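Local coordinates for 4-oxalmesaconate hydratase (Pseudomonas putida, PDB 5CGZ), which catalyses, as a zinc-dependent hydratase, the addition of water to 4-carboxy-2-hydroxymuconate in the third step of gallate degradation, at residues D13-A18 with Q187-Q192; D100-V105 with Q131-I136; Q209-V214 with R220-A225. All coordinates share one frame; numbering follows the deposited sequence.

Contact 1: D13-A18 with Q187-Q192; sequences DFVWRA and QCMAGQ. With ZN (zinc ion), chain C.
Met-189 lies across one face of the Trp-16 indole, and the apolar part of the contact is built on that overlap. Its CG sits 4.0 Å from the centroid of the Trp-16 six-membered ring, 27° off the ring normal: a CH-pi contact displaced toward the rim. Met-189 CB closes on Trp-16 CH2 at 3.6 Å. Bends at chi2 (-65°) and chi3 fold the thioether back, so that SD reaches the ring obliquely in a Met-aromatic contact, while CE meets Val-15 CG2 at 4.0 Å, tip to tip.

The polar part runs along the indole rim. Gln-192 crosses Trp-16 at about a right angle, its amide plane 72° from the ring, and puts OE1 near the ring plane, 3.7 Å from CZ2. Water 1 joins the two residues, accepting from Trp-16 NE1 at 3.2 Å and donating to Gln-192 OE1.

One turn back on helix 13-27, Asp-13 binds zinc through OD1 at 2.0 Å, alongside His-10, Glu-44 and His-123. Its other oxygen, OD2, takes the NE-H of Arg-17 at 2.9 Å in a salt bridge. This bond lies in the guanidinium plane and probably steadies the carboxylate's rotation. The helix carrying a zinc ligand is thus held to the 187-192 loop by apolar contacts of Met-189 with the indole and Val-15, and by one bridging water at the indole rim, with no direct hydrogen bond between the segments.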
# COMPACT_ATOMS: atom_id res chain seq x y z
N ASP A 13 11.43 -15.80 -21.72
CA ASP A 13 10.36 -15.07 -21.06
C ASP A 13 9.26 -14.58 -21.99
O ASP A 13 8.09 -14.66 -21.65
CB ASP A 13 10.94 -13.91 -20.27
CG ASP A 13 11.52 -14.35 -18.94
OD1 ASP A 13 12.72 -14.10 -18.69
OD2 ASP A 13 10.76 -14.96 -18.16
N PHE A 14 9.62 -14.07 -23.17
CA PHE A 14 8.58 -13.52 -24.04
C PHE A 14 7.66 -14.63 -24.52
O PHE A 14 6.51 -14.37 -24.86
CB PHE A 14 9.18 -12.74 -25.23
CG PHE A 14 9.78 -13.61 -26.32
CD1 PHE A 14 11.12 -13.99 -26.27
CD2 PHE A 14 9.02 -14.01 -27.41
CE1 PHE A 14 11.68 -14.78 -27.28
CE2 PHE A 14 9.57 -14.80 -28.43
CZ PHE A 14 10.90 -15.18 -28.36
N VAL A 15 8.14 -15.87 -24.52
CA VAL A 15 7.31 -16.99 -24.97
C VAL A 15 6.26 -17.34 -23.91
O VAL A 15 5.08 -17.39 -24.21
CB VAL A 15 8.16 -18.24 -25.32
CG1 VAL A 15 7.26 -19.42 -25.70
CG2 VAL A 15 9.12 -17.92 -26.47
N TRP A 16 6.69 -17.56 -22.67
CA TRP A 16 5.74 -17.88 -21.59
C TRP A 16 4.73 -16.77 -21.35
O TRP A 16 3.54 -17.04 -21.14
CB TRP A 16 6.45 -18.15 -20.26
CG TRP A 16 7.61 -19.11 -20.28
CD1 TRP A 16 8.90 -18.84 -19.92
CD2 TRP A 16 7.57 -20.50 -20.63
NE1 TRP A 16 9.67 -19.97 -20.04
CE2 TRP A 16 8.88 -21.00 -20.48
CE3 TRP A 16 6.56 -21.36 -21.07
CZ2 TRP A 16 9.21 -22.33 -20.74
CZ3 TRP A 16 6.89 -22.69 -21.33
CH2 TRP A 16 8.20 -23.15 -21.17
N ARG A 17 5.20 -15.53 -21.38
CA ARG A 17 4.46 -14.41 -20.80
C ARG A 17 3.82 -13.47 -21.82
O ARG A 17 2.93 -12.70 -21.47
CB ARG A 17 5.39 -13.58 -19.90
CG ARG A 17 6.16 -14.45 -18.93
CD ARG A 17 7.00 -13.71 -17.90
NE ARG A 17 7.94 -14.69 -17.39
CZ ARG A 17 7.59 -15.68 -16.57
NH1 ARG A 17 6.34 -15.77 -16.12
NH2 ARG A 17 8.50 -16.57 -16.19
N ALA A 18 4.28 -13.52 -23.07
CA ALA A 18 3.83 -12.56 -24.08
C ALA A 18 3.49 -13.20 -25.43
O ALA A 18 3.15 -12.48 -26.37
CB ALA A 18 4.90 -11.48 -24.28
N GLN A 187 6.11 -25.00 -27.14
CA GLN A 187 6.73 -26.30 -27.38
C GLN A 187 8.16 -26.20 -27.93
O GLN A 187 8.89 -27.18 -27.92
CB GLN A 187 5.86 -27.13 -28.32
CG GLN A 187 4.61 -27.66 -27.63
CD GLN A 187 3.78 -28.55 -28.51
OE1 GLN A 187 3.49 -29.69 -28.15
NE2 GLN A 187 3.36 -28.04 -29.66
N CYS A 188 8.56 -25.02 -28.39
CA CYS A 188 9.96 -24.80 -28.76
C CYS A 188 10.86 -24.75 -27.53
O CYS A 188 12.08 -24.89 -27.65
CB CYS A 188 10.12 -23.50 -29.55
SG CYS A 188 9.30 -23.49 -31.13
N MET A 189 10.28 -24.55 -26.35
CA MET A 189 11.06 -24.52 -25.12
C MET A 189 11.36 -25.95 -24.70
O MET A 189 10.73 -26.51 -23.79
CB MET A 189 10.32 -23.77 -24.00
CG MET A 189 9.81 -22.38 -24.39
SD MET A 189 11.11 -21.19 -24.78
CE MET A 189 11.19 -21.30 -26.55
N ALA A 190 12.33 -26.54 -25.40
CA ALA A 190 12.69 -27.94 -25.25
C ALA A 190 12.95 -28.37 -23.81
O ALA A 190 13.68 -27.71 -23.07
CB ALA A 190 13.92 -28.24 -26.11
N GLY A 191 12.35 -29.50 -23.44
CA GLY A 191 12.58 -30.11 -22.14
C GLY A 191 11.87 -29.45 -20.97
O GLY A 191 12.13 -29.80 -19.81
N GLN A 192 10.98 -28.50 -21.24
CA GLN A 192 10.35 -27.74 -20.16
C GLN A 192 8.84 -27.97 -20.09
O GLN A 192 8.07 -27.05 -19.79
CB GLN A 192 10.70 -26.26 -20.32
CG GLN A 192 12.21 -26.05 -20.38
CD GLN A 192 12.63 -24.59 -20.47
OE1 GLN A 192 12.36 -23.79 -19.57
NE2 GLN A 192 13.32 -24.24 -21.57
ZN ZN C . 13.40 -14.77 -16.94
O HOH W 1 12.56 -20.82 -18.89
O HOH W 2 12.10 -16.78 -16.26

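Contact 2: D100-V105 with Q131-I136; sequences DVYRRV and QEARII
Two helices of the Rossmann-like core, 92-105 and 122-138, cross here through one tyrosine laid on the neighbouring backbone. The short axes of 100-105 and 131-136 approach to 8.8 Å at a signed angle of -60°, and the nearest CA atoms, those of Tyr-102 and Arg-134, are 6.5 Å apart. Tyr-102 presents the face of its ring: Arg-134 CA stands 3.7 Å from the ring centroid and 9° off the normal, a CH-pi contact almost exactly over the centre. Arg-134 CB continues across the phenol end, 3.4 Å from Tyr-102 CZ, whereas Ala-133 CB lies 3.9 Å from Tyr-102 CE2, obliquely to the ring.

Both helices are beta-alpha-beta connections of the parallel part of the sheet. Helix 92-105 links strands 76-80 and 110-112; helix 122-138 follows 110-112 and precedes strand 154-157, which lies next to it in the sheet.

Arg-134 starts out over the ring and then leaves it. With CG anti to the backbone N (chi1 177°) and the chain extended as far as NE, its guanidinium is carried past the phenol to Pro-152 O, its plane steeply tilted against that of the ring. Arg-103 spans the crossing by a different route: a bend at chi2 turns its head toward the second helix, where NE donates to Ala-137 O. Its NH2 passes Ile-136 O at a looser 3.9 Å. Beyond the two segments, Tyr-102 also touches Leu-5 of strand 3-8, while on helix 122-138 Ile-135 and Ile-136 pack on Tyr-86 of the second subunit and Glu-132 forms a salt bridge with Arg-89 of that same subunit.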
# COMPACT_ATOMS: atom_id res chain seq x y z
N ASP A 100 17.78 3.25 -28.86
CA ASP A 100 17.88 3.20 -30.32
C ASP A 100 16.87 2.21 -30.91
O ASP A 100 16.32 2.45 -31.98
CB ASP A 100 19.30 2.84 -30.76
CG ASP A 100 20.32 3.93 -30.41
OD1 ASP A 100 19.92 5.08 -30.15
OD2 ASP A 100 21.53 3.62 -30.41
N VAL A 101 16.62 1.10 -30.22
CA VAL A 101 15.58 0.18 -30.67
C VAL A 101 14.24 0.90 -30.69
O VAL A 101 13.48 0.79 -31.66
CB VAL A 101 15.50 -1.08 -29.79
CG1 VAL A 101 14.30 -1.95 -30.19
CG2 VAL A 101 16.80 -1.88 -29.91
N TYR A 102 13.95 1.66 -29.63
CA TYR A 102 12.71 2.45 -29.56
C TYR A 102 12.61 3.41 -30.74
O TYR A 102 11.55 3.53 -31.36
CB TYR A 102 12.64 3.25 -28.26
CG TYR A 102 11.98 2.55 -27.08
CD1 TYR A 102 10.60 2.63 -26.88
CD2 TYR A 102 12.74 1.87 -26.13
CE1 TYR A 102 9.99 2.02 -25.77
CE2 TYR A 102 12.15 1.26 -25.02
CZ TYR A 102 10.77 1.33 -24.85
OH TYR A 102 10.18 0.73 -23.76
N ARG A 103 13.69 4.13 -31.01
CA ARG A 103 13.69 5.13 -32.08
C ARG A 103 13.44 4.46 -33.44
O ARG A 103 12.75 5.02 -34.29
CB ARG A 103 15.02 5.90 -32.09
CG ARG A 103 15.18 6.92 -30.95
CD ARG A 103 14.40 8.18 -31.24
NE ARG A 103 14.43 9.18 -30.18
CZ ARG A 103 15.35 10.14 -30.06
NH1 ARG A 103 16.36 10.22 -30.91
NH2 ARG A 103 15.25 11.02 -29.06
N ARG A 104 13.97 3.26 -33.63
CA ARG A 104 13.80 2.53 -34.88
C ARG A 104 12.42 1.89 -35.01
O ARG A 104 11.77 1.97 -36.05
CB ARG A 104 14.89 1.46 -35.01
CG ARG A 104 14.83 0.65 -36.29
CD ARG A 104 15.92 -0.42 -36.32
NE ARG A 104 15.58 -1.59 -35.51
CZ ARG A 104 16.25 -1.98 -34.43
NH1 ARG A 104 17.30 -1.28 -34.00
NH2 ARG A 104 15.87 -3.06 -33.76
N VAL A 105 11.96 1.25 -33.95
CA VAL A 105 10.70 0.51 -34.00
C VAL A 105 9.48 1.43 -33.85
O VAL A 105 8.43 1.17 -34.43
CB VAL A 105 10.67 -0.57 -32.89
CG1 VAL A 105 9.27 -1.19 -32.78
CG2 VAL A 105 11.73 -1.64 -33.18
N GLN A 131 11.63 0.99 -19.43
CA GLN A 131 10.97 2.26 -19.13
C GLN A 131 11.91 3.45 -19.29
O GLN A 131 11.52 4.46 -19.88
CB GLN A 131 10.39 2.25 -17.71
CG GLN A 131 9.14 1.40 -17.61
CD GLN A 131 8.45 1.53 -16.26
OE1 GLN A 131 8.47 2.58 -15.64
NE2 GLN A 131 7.82 0.45 -15.82
N GLU A 132 13.14 3.34 -18.79
CA GLU A 132 14.03 4.48 -18.89
C GLU A 132 14.45 4.70 -20.35
O GLU A 132 14.53 5.85 -20.80
CB GLU A 132 15.27 4.31 -17.99
CG GLU A 132 16.03 5.66 -17.88
CD GLU A 132 17.21 5.63 -16.93
OE1 GLU A 132 17.65 4.53 -16.53
OE2 GLU A 132 17.71 6.73 -16.57
N ALA A 133 14.70 3.62 -21.10
CA ALA A 133 15.06 3.77 -22.52
C ALA A 133 13.94 4.46 -23.31
O ALA A 133 14.19 5.28 -24.21
CB ALA A 133 15.39 2.42 -23.15
N ARG A 134 12.70 4.13 -22.96
CA ARG A 134 11.54 4.77 -23.56
C ARG A 134 11.57 6.28 -23.35
O ARG A 134 11.30 7.06 -24.28
CB ARG A 134 10.26 4.17 -22.96
CG ARG A 134 8.95 4.77 -23.42
CD ARG A 134 7.82 3.99 -22.74
NE ARG A 134 6.50 4.62 -22.84
CZ ARG A 134 6.11 5.66 -22.10
NH1 ARG A 134 6.93 6.23 -21.22
NH2 ARG A 134 4.88 6.15 -22.27
N ILE A 135 11.88 6.71 -22.13
CA ILE A 135 11.93 8.13 -21.82
C ILE A 135 13.11 8.82 -22.53
O ILE A 135 12.96 9.93 -23.05
CB ILE A 135 12.02 8.36 -20.29
CG1 ILE A 135 10.73 7.87 -19.61
CG2 ILE A 135 12.29 9.83 -19.99
CD1 ILE A 135 10.83 7.73 -18.10
N ILE A 136 14.28 8.17 -22.56
CA ILE A 136 15.42 8.72 -23.30
C ILE A 136 15.01 8.96 -24.76
O ILE A 136 15.31 10.01 -25.33
CB ILE A 136 16.65 7.78 -23.27
CG1 ILE A 136 17.10 7.51 -21.83
CG2 ILE A 136 17.81 8.38 -24.12
CD1 ILE A 136 17.35 8.76 -21.02

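Contact 3: Q209-V214 with R220-A225; sequences QAKRNV and RNIVYA. With GOL (glycerol), chain G.
Val-214 and Ile-222 point their branches at each other, tip to tip, with Val-214 CG2 3.9 Å from Ile-222 CD1. The chi1 of Ile-222 (-54°) sends CG1 and its CD1 toward that valine and turns CG2 the other way along the helix, to Ala-210 CB at 4.0 Å. Ala-210 CB in turn meets Ala-225 CB at 4.1 Å, so a short apolar row backs the returning chain.

Helix 193-212 ends here, and the chain doubles back through 220-225 into strand 225-230: a helix-to-strand connection whose outer side reaches other subunits of the hexamer. Val-235 of the third subunit packs on Val-214, Arg-220 and Ile-222, and Tyr-119 of the fourth bonds Asn-213 OD1.

Lys-211 reaches along the loop with its chain bent at chi2 and chi4. NZ donates to Arg-220 O at 3.1 Å, nearly in line with the carbonyl (C=O...N 167°), and also to water 3, which passes a hydrogen bond on to Ile-222 O.

Arg-220 crosses Val-214 at about a right angle, its NH1 3.5 Å from CG1. The same NH1 donates to glycerol O3, which sits at the edge of the guanidinium, in its plane; the glycerol probably comes from the crystallisation liquor, and its O1 donates to Asn-213 O at 2.7 Å. At the helix end Asn-213 ND2 and N approach Gln-209 O from opposite faces of its plane, the ND2 bond being 2.8 Å.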
# COMPACT_ATOMS: atom_id res chain seq x y z
N GLN A 209 -11.24 -15.77 -15.63
CA GLN A 209 -11.36 -14.49 -14.93
C GLN A 209 -11.75 -13.36 -15.88
O GLN A 209 -12.57 -12.52 -15.53
CB GLN A 209 -10.06 -14.15 -14.20
CG GLN A 209 -9.68 -15.18 -13.13
CD GLN A 209 -8.26 -14.98 -12.61
OE1 GLN A 209 -7.61 -13.97 -12.91
NE2 GLN A 209 -7.77 -15.94 -11.83
N ALA A 210 -11.17 -13.35 -17.07
CA ALA A 210 -11.54 -12.36 -18.08
C ALA A 210 -13.02 -12.50 -18.44
O ALA A 210 -13.75 -11.51 -18.52
CB ALA A 210 -10.66 -12.51 -19.32
N LYS A 211 -13.46 -13.74 -18.64
CA LYS A 211 -14.86 -14.00 -18.94
C LYS A 211 -15.75 -13.47 -17.82
O LYS A 211 -16.78 -12.82 -18.07
CB LYS A 211 -15.11 -15.50 -19.15
CG LYS A 211 -16.57 -15.83 -19.48
CD LYS A 211 -17.02 -15.03 -20.72
CE LYS A 211 -18.48 -15.30 -21.08
NZ LYS A 211 -18.71 -16.73 -21.42
N ARG A 212 -15.35 -13.70 -16.57
CA ARG A 212 -16.12 -13.21 -15.44
C ARG A 212 -16.25 -11.69 -15.51
O ARG A 212 -17.27 -11.12 -15.16
CB ARG A 212 -15.47 -13.63 -14.11
CG ARG A 212 -16.25 -13.22 -12.84
CD ARG A 212 -17.62 -13.89 -12.77
NE ARG A 212 -18.02 -14.26 -11.40
CZ ARG A 212 -18.63 -13.44 -10.54
NH1 ARG A 212 -18.94 -12.19 -10.89
NH2 ARG A 212 -18.93 -13.88 -9.32
N ASN A 213 -15.21 -11.03 -16.01
CA ASN A 213 -15.22 -9.57 -16.02
C ASN A 213 -15.89 -8.97 -17.26
O ASN A 213 -15.89 -7.75 -17.41
CB ASN A 213 -13.80 -9.03 -15.88
CG ASN A 213 -13.30 -9.10 -14.45
OD1 ASN A 213 -13.60 -8.23 -13.63
ND2 ASN A 213 -12.54 -10.15 -14.13
N VAL A 214 -16.47 -9.81 -18.12
CA VAL A 214 -17.36 -9.30 -19.17
C VAL A 214 -18.79 -9.78 -18.96
O VAL A 214 -19.67 -9.48 -19.76
CB VAL A 214 -16.91 -9.71 -20.60
CG1 VAL A 214 -15.50 -9.21 -20.88
CG2 VAL A 214 -17.01 -11.23 -20.80
N ARG A 220 -19.63 -14.22 -25.33
CA ARG A 220 -18.23 -14.14 -25.75
C ARG A 220 -17.50 -15.40 -25.32
O ARG A 220 -17.70 -15.92 -24.21
CB ARG A 220 -17.55 -12.89 -25.18
CG ARG A 220 -18.12 -11.60 -25.74
CD ARG A 220 -17.53 -10.36 -25.08
NE ARG A 220 -16.11 -10.20 -25.39
CZ ARG A 220 -15.36 -9.18 -24.98
NH1 ARG A 220 -15.89 -8.22 -24.23
NH2 ARG A 220 -14.09 -9.12 -25.31
N ASN A 221 -16.66 -15.92 -26.21
CA ASN A 221 -16.01 -17.21 -26.03
C ASN A 221 -14.57 -17.01 -25.56
O ASN A 221 -13.63 -17.21 -26.32
CB ASN A 221 -16.05 -17.99 -27.35
CG ASN A 221 -15.40 -19.36 -27.24
OD1 ASN A 221 -15.58 -20.06 -26.24
ND2 ASN A 221 -14.64 -19.74 -28.26
N ILE A 222 -14.41 -16.59 -24.31
CA ILE A 222 -13.07 -16.24 -23.83
C ILE A 222 -12.49 -17.41 -23.06
O ILE A 222 -12.89 -17.69 -21.93
CB ILE A 222 -13.11 -14.97 -22.96
CG1 ILE A 222 -13.79 -13.83 -23.72
CG2 ILE A 222 -11.70 -14.58 -22.55
CD1 ILE A 222 -14.02 -12.56 -22.90
N VAL A 223 -11.56 -18.12 -23.69
CA VAL A 223 -11.04 -19.37 -23.15
C VAL A 223 -9.61 -19.21 -22.65
O VAL A 223 -9.25 -19.77 -21.62
CB VAL A 223 -11.08 -20.49 -24.21
CG1 VAL A 223 -10.56 -21.80 -23.61
CG2 VAL A 223 -12.50 -20.66 -24.75
N TYR A 224 -8.81 -18.46 -23.40
CA TYR A 224 -7.41 -18.20 -23.06
C TYR A 224 -7.17 -16.70 -22.98
O TYR A 224 -7.58 -15.97 -23.88
CB TYR A 224 -6.47 -18.83 -24.10
CG TYR A 224 -6.61 -20.33 -24.27
CD1 TYR A 224 -5.91 -21.21 -23.45
CD2 TYR A 224 -7.44 -20.86 -25.24
CE1 TYR A 224 -6.03 -22.58 -23.59
CE2 TYR A 224 -7.57 -22.24 -25.40
CZ TYR A 224 -6.86 -23.09 -24.57
OH TYR A 224 -6.99 -24.44 -24.73
N ALA A 225 -6.51 -16.24 -21.92
CA ALA A 225 -6.21 -14.81 -21.80
C ALA A 225 -4.82 -14.59 -21.20
O ALA A 225 -4.30 -15.46 -20.51
CB ALA A 225 -7.28 -14.10 -20.96
C1 GOL G . -15.35 -5.72 -19.74
O1 GOL G . -16.49 -5.54 -18.92
C2 GOL G . -14.99 -4.44 -20.49
O2 GOL G . -13.60 -4.28 -20.38
C3 GOL G . -15.40 -4.50 -21.97
O3 GOL G . -14.78 -5.61 -22.61
O HOH W 3 -16.00 -18.19 -22.13

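In the fold
Only contact 1 includes a zinc ligand; contacts 2 and 3 lie away from the metal site. The centres of contacts 1 and 2 are 25 Å apart, on opposite sides of the chain's centre, and their nearest atoms are about 13 Å apart. In sequence, both segments of contact 2 fall between those of contact 1. Contact 3 follows in series, its centre 23 Å from that of contact 1 and 33 Å from that of contact 2. Helix 193-212 connects contacts 1 and 3: Gln-192 is its N-cap, and 209-212 is its last turn. Contacts 2 and 3 both adjoin other subunits, whereas no other chain touches the segments of contact 1.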